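Long-range contact in conserved lipoprotein, putative (Clostridium novyi, PDB 4L1N), which is a putative lipoprotein of unknown function whose family is grouped with the beta-propellers: residues K59-N71 with A79-E91. Numbering follows the deposited sequence.
Sequences KNSKPTFATKWKN and ACIEGKGENALEE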
loop_
_atom_site.group_PDB
_atom_site.type_symbol
_atom_site.label_atom_id
_atom_site.label_comp_id
_atom_site.label_asym_id
_atom_site.label_seq_id
_atom_site.Cartn_x
_atom_site.Cartn_y
_atom_site.Cartn_z
ATOM N N LYS A 59 -14.730 18.238 -3.538
ATOM C CA LYS A 59 -13.725 18.866 -4.410
ATOM C C LYS A 59 -12.779 19.792 -3.606
ATOM O O LYS A 59 -11.607 19.925 -3.974
ATOM C CB LYS A 59 -14.397 19.622 -5.572
ATOM C CG LYS A 59 -13.970 19.116 -6.959
ATOM C CD LYS A 59 -14.816 19.738 -8.093
ATOM C CE LYS A 59 -14.249 19.512 -9.483
ATOM N NZ LYS A 59 -14.291 18.083 -9.900
ATOM N N ASN A 60 -13.280 20.376 -2.486
ATOM C CA ASN A 60 -12.516 21.253 -1.593
ATOM C C ASN A 60 -11.472 20.466 -0.773
ATOM O O ASN A 60 -10.402 21.007 -0.474
ATOM C CB ASN A 60 -13.453 22.016 -0.663
ATOM N N SER A 61 -11.774 19.185 -0.437
ATOM C CA SER A 61 -10.907 18.292 0.340
ATOM C C SER A 61 -9.549 18.080 -0.333
ATOM O O SER A 61 -9.469 18.073 -1.563
ATOM C CB SER A 61 -11.583 16.943 0.557
ATOM O OG SER A 61 -11.459 16.103 -0.579
ATOM N N LYS A 62 -8.498 17.891 0.494
ATOM C CA LYS A 62 -7.091 17.688 0.131
ATOM C C LYS A 62 -6.321 17.078 1.318
ATOM O O LYS A 62 -6.597 17.470 2.451
ATOM C CB LYS A 62 -6.444 19.029 -0.279
ATOM C CG LYS A 62 -6.471 19.284 -1.777
ATOM C CD LYS A 62 -6.421 20.763 -2.112
ATOM C CE LYS A 62 -6.855 21.022 -3.537
ATOM N NZ LYS A 62 -7.237 22.445 -3.751
ATOM N N PRO A 63 -5.353 16.142 1.114
ATOM C CA PRO A 63 -4.606 15.587 2.265
ATOM C C PRO A 63 -3.810 16.660 3.025
ATOM O O PRO A 63 -3.430 17.670 2.422
ATOM C CB PRO A 63 -3.678 14.564 1.616
ATOM C CG PRO A 63 -3.568 14.982 0.193
ATOM C CD PRO A 63 -4.899 15.539 -0.156
ATOM N N THR A 64 -3.596 16.468 4.355
ATOM C CA THR A 64 -2.918 17.455 5.220
ATOM C C THR A 64 -1.684 16.872 5.937
ATOM O O THR A 64 -0.912 17.622 6.546
ATOM C CB THR A 64 -3.912 18.049 6.262
ATOM O OG1 THR A 64 -4.287 17.059 7.220
ATOM C CG2 THR A 64 -5.163 18.638 5.628
ATOM N N PHE A 65 -1.507 15.540 5.869
ATOM C CA PHE A 65 -0.423 14.803 6.527
ATOM C C PHE A 65 -0.182 13.491 5.764
ATOM O O PHE A 65 -0.285 12.396 6.334
ATOM C CB PHE A 65 -0.818 14.556 8.000
ATOM C CG PHE A 65 0.283 14.141 8.938
ATOM C CD1 PHE A 65 1.443 14.901 9.057
ATOM C CD2 PHE A 65 0.140 13.019 9.747
ATOM C CE1 PHE A 65 2.459 14.520 9.935
ATOM C CE2 PHE A 65 1.157 12.640 10.629
ATOM C CZ PHE A 65 2.306 13.399 10.721
ATOM N N ALA A 66 0.129 13.623 4.452
ATOM C CA ALA A 66 0.289 12.511 3.512
ATOM C C ALA A 66 1.676 12.371 2.861
ATOM O O ALA A 66 2.492 13.292 2.912
ATOM C CB ALA A 66 -0.733 12.658 2.409
ATOM N N THR A 67 1.909 11.205 2.196
ATOM C CA THR A 67 3.108 10.936 1.398
ATOM C C THR A 67 2.959 11.728 0.080
ATOM O O THR A 67 1.866 12.212 -0.213
ATOM C CB THR A 67 3.338 9.420 1.183
ATOM O OG1 THR A 67 2.338 8.860 0.327
ATOM C CG2 THR A 67 3.430 8.638 2.485
ATOM N N LYS A 68 4.042 11.892 -0.698
ATOM C CA LYS A 68 3.983 12.646 -1.959
ATOM C C LYS A 68 3.101 11.923 -2.994
ATOM O O LYS A 68 3.012 10.693 -2.977
ATOM C CB LYS A 68 5.396 12.905 -2.522
ATOM C CG LYS A 68 6.159 14.017 -1.792
ATOM C CD LYS A 68 7.557 14.240 -2.377
ATOM C CE LYS A 68 8.325 15.348 -1.690
ATOM N NZ LYS A 68 8.905 14.908 -0.394
ATOM N N TRP A 69 2.426 12.691 -3.860
ATOM C CA TRP A 69 1.538 12.163 -4.889
ATOM C C TRP A 69 2.310 11.432 -5.987
ATOM O O TRP A 69 3.049 12.065 -6.741
ATOM C CB TRP A 69 0.719 13.289 -5.527
ATOM C CG TRP A 69 -0.402 13.842 -4.703
ATOM C CD1 TRP A 69 -0.453 15.073 -4.116
ATOM C CD2 TRP A 69 -1.707 13.265 -4.538
ATOM N NE1 TRP A 69 -1.694 15.280 -3.556
ATOM C CE2 TRP A 69 -2.483 14.186 -3.798
ATOM C CE3 TRP A 69 -2.290 12.043 -4.920
ATOM C CZ2 TRP A 69 -3.794 13.908 -3.400
ATOM C CZ3 TRP A 69 -3.602 11.785 -4.553
ATOM C CH2 TRP A 69 -4.336 12.706 -3.797
ATOM N N LYS A 70 2.149 10.105 -6.071
ATOM C CA LYS A 70 2.754 9.285 -7.119
ATOM C C LYS A 70 1.751 9.207 -8.246
ATOM O O LYS A 70 0.638 8.710 -8.053
ATOM C CB LYS A 70 3.117 7.880 -6.602
ATOM C CG LYS A 70 4.553 7.686 -6.133
ATOM C CD LYS A 70 4.684 6.345 -5.386
ATOM C CE LYS A 70 5.999 6.170 -4.675
ATOM N NZ LYS A 70 5.825 5.469 -3.379
ATOM N N ASN A 71 2.115 9.738 -9.404
ATOM C CA ASN A 71 1.253 9.739 -10.576
ATOM C C ASN A 71 1.216 8.383 -11.259
ATOM O O ASN A 71 2.196 7.637 -11.213
ATOM C CB ASN A 71 1.763 10.768 -11.562
ATOM C CG ASN A 71 0.967 12.031 -11.602
ATOM O OD1 ASN A 71 0.712 12.680 -10.580
ATOM N ND2 ASN A 71 0.603 12.425 -12.803
ATOM N N ALA A 79 -2.024 9.037 -6.628
ATOM C CA ALA A 79 -2.314 8.432 -5.334
ATOM C C ALA A 79 -1.256 8.797 -4.284
ATOM O O ALA A 79 -0.138 9.164 -4.645
ATOM C CB ALA A 79 -2.400 6.922 -5.479
ATOM N N CYS A 80 -1.626 8.692 -2.982
ATOM C CA CYS A 80 -0.789 8.930 -1.798
ATOM C C CYS A 80 -1.442 8.279 -0.569
ATOM O O CYS A 80 -2.585 7.818 -0.666
ATOM C CB CYS A 80 -0.551 10.425 -1.579
ATOM S SG CYS A 80 -1.994 11.337 -0.952
ATOM N N ILE A 81 -0.723 8.253 0.582
ATOM C CA ILE A 81 -1.238 7.726 1.851
ATOM C C ILE A 81 -1.372 8.900 2.809
ATOM O O ILE A 81 -0.347 9.445 3.229
ATOM C CB ILE A 81 -0.370 6.583 2.465
ATOM C CG1 ILE A 81 -0.221 5.384 1.524
ATOM C CG2 ILE A 81 -0.913 6.146 3.843
ATOM C CD1 ILE A 81 1.043 4.689 1.682
ATOM N N GLU A 82 -2.628 9.273 3.165
ATOM C CA GLU A 82 -2.948 10.349 4.094
ATOM C C GLU A 82 -3.053 9.819 5.527
ATOM O O GLU A 82 -3.625 8.752 5.741
ATOM C CB GLU A 82 -4.256 11.054 3.656
ATOM C CG GLU A 82 -4.952 11.961 4.677
ATOM C CD GLU A 82 -4.278 13.244 5.142
ATOM O OE1 GLU A 82 -3.101 13.471 4.781
ATOM O OE2 GLU A 82 -4.925 14.020 5.887
ATOM N N GLY A 83 -2.489 10.566 6.481
ATOM C CA GLY A 83 -2.585 10.270 7.908
ATOM C C GLY A 83 -1.358 9.776 8.637
ATOM O O GLY A 83 -1.412 9.586 9.858
ATOM N N LYS A 84 -0.245 9.556 7.913
ATOM C CA LYS A 84 0.959 9.013 8.536
ATOM C C LYS A 84 2.251 9.828 8.246
ATOM O O LYS A 84 3.355 9.354 8.527
ATOM C CB LYS A 84 1.140 7.566 8.089
ATOM C CG LYS A 84 0.138 6.570 8.638
ATOM C CD LYS A 84 0.470 5.217 8.038
ATOM C CE LYS A 84 0.628 4.106 9.046
ATOM N NZ LYS A 84 1.890 4.157 9.810
ATOM N N GLY A 85 2.113 11.051 7.756
ATOM C CA GLY A 85 3.278 11.880 7.467
ATOM C C GLY A 85 3.882 11.618 6.105
ATOM O O GLY A 85 3.436 10.724 5.388
ATOM N N GLU A 86 4.908 12.403 5.749
ATOM C CA GLU A 86 5.632 12.412 4.465
ATOM C C GLU A 86 6.227 11.048 4.041
ATOM O O GLU A 86 6.375 10.803 2.831
ATOM C CB GLU A 86 6.770 13.446 4.534
ATOM C CG GLU A 86 7.116 14.096 3.204
ATOM C CD GLU A 86 8.377 14.936 3.241
ATOM O OE1 GLU A 86 9.473 14.356 3.422
ATOM O OE2 GLU A 86 8.270 16.173 3.076
ATOM N N ASN A 87 6.577 10.179 5.011
ATOM C CA ASN A 87 7.186 8.889 4.680
ATOM C C ASN A 87 6.399 7.704 5.276
ATOM O O ASN A 87 6.902 6.578 5.311
ATOM C CB ASN A 87 8.654 8.879 5.141
ATOM C CG ASN A 87 9.527 9.846 4.369
ATOM O OD1 ASN A 87 9.919 9.585 3.219
ATOM N ND2 ASN A 87 9.810 11.007 4.963
ATOM N N ALA A 88 5.143 7.958 5.688
ATOM C CA ALA A 88 4.214 7.004 6.300
ATOM C C ALA A 88 4.834 6.303 7.529
ATOM O O ALA A 88 4.572 5.121 7.758
ATOM C CB ALA A 88 3.730 5.989 5.275
ATOM N N LEU A 89 5.638 7.041 8.334
ATOM C CA LEU A 89 6.320 6.468 9.506
ATOM C C LEU A 89 5.559 6.721 10.805
ATOM O O LEU A 89 5.845 6.071 11.815
ATOM C CB LEU A 89 7.756 7.000 9.632
ATOM C CG LEU A 89 8.738 6.595 8.537
ATOM C CD1 LEU A 89 9.947 7.477 8.555
ATOM C CD2 LEU A 89 9.155 5.148 8.674
ATOM N N GLU A 90 4.586 7.645 10.777
ATOM C CA GLU A 90 3.769 7.985 11.933
ATOM C C GLU A 90 2.726 6.925 12.189
ATOM O O GLU A 90 2.170 6.369 11.242
ATOM C CB GLU A 90 3.097 9.348 11.740
ATOM C CG GLU A 90 4.080 10.498 11.645
ATOM C CD GLU A 90 4.949 10.675 12.872
ATOM O OE1 GLU A 90 4.384 10.875 13.972
ATOM O OE2 GLU A 90 6.192 10.563 12.741
ATOM N N GLU A 91 2.447 6.656 13.479
ATOM C CA GLU A 91 1.463 5.671 13.928
ATOM C C GLU A 91 0.062 6.048 13.489
ATOM O O GLU A 91 -0.234 7.229 13.293
ATOM C CB GLU A 91 1.500 5.531 15.455
ATOM C CG GLU A 91 2.513 4.515 15.953
ATOM C CD GLU A 91 2.356 4.036 17.387
ATOM O OE1 GLU A 91 1.384 4.438 18.068
ATOM O OE2 GLU A 91 3.206 3.227 17.819
#
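The carboxylate of Glu82 takes hold of the backbone amides of Thr64 and Phe65. Its OE1 accepts from Phe65 N at 2.8 Å, using the syn lone pair, while OE2 receives Thr64 N at 3.2 Å, with the donor well above the carboxylate plane. Chi1 of 165° sets CG of Glu82 opposite its own backbone N, and a bend at chi2 then turns the acid back onto the loop.

Backbone bonds continue the join. Phe65 O accepts from Gly83 N and Gly85 N, which arrive from opposite faces of its carbonyl plane. Farther along, Thr67 N donates to Ile81 O, and Ile81 N returns a bond to the side chain OG1 of Thr67 at 3.1 Å; chi1 of 69° tucks that hydroxyl back over its own main chain, within range of Ile81 N, where it stands in for a backbone acceptor. After a one-residue shift in register, Lys70 and Ala79 form an antiparallel hydrogen-bonded pair with both bonds made.

Each ring takes one partner over a face. Gly85 CA lies over the Phe65 ring, 3.6 Å from its centroid, a CH-pi contact. Glu90 CG also touches Phe65 CZ, at 3.5 Å. Cys80 SG sits 3.8 Å from the centroid of the six-membered ring of Trp69, almost on its normal, a sulfur-aromatic contact. The same sulfur meets Ala66 CB, and Tyr97 of strand 95-100 packs against both Cys80 and Trp69. Lys68 and Glu86 run side by side into a long salt bridge.

Strand 70-71 is an outermost strand of its antiparallel sheet. The loop before it is tied to strand 77-82 and the turn after it by backbone bonds together with two side-chain acceptors, the Glu82 carboxylate and Thr67 OG1. That chemistry implies an irregular sheet edge held by directional polar bonds and ring packing together, with the long ion pair probably adding little.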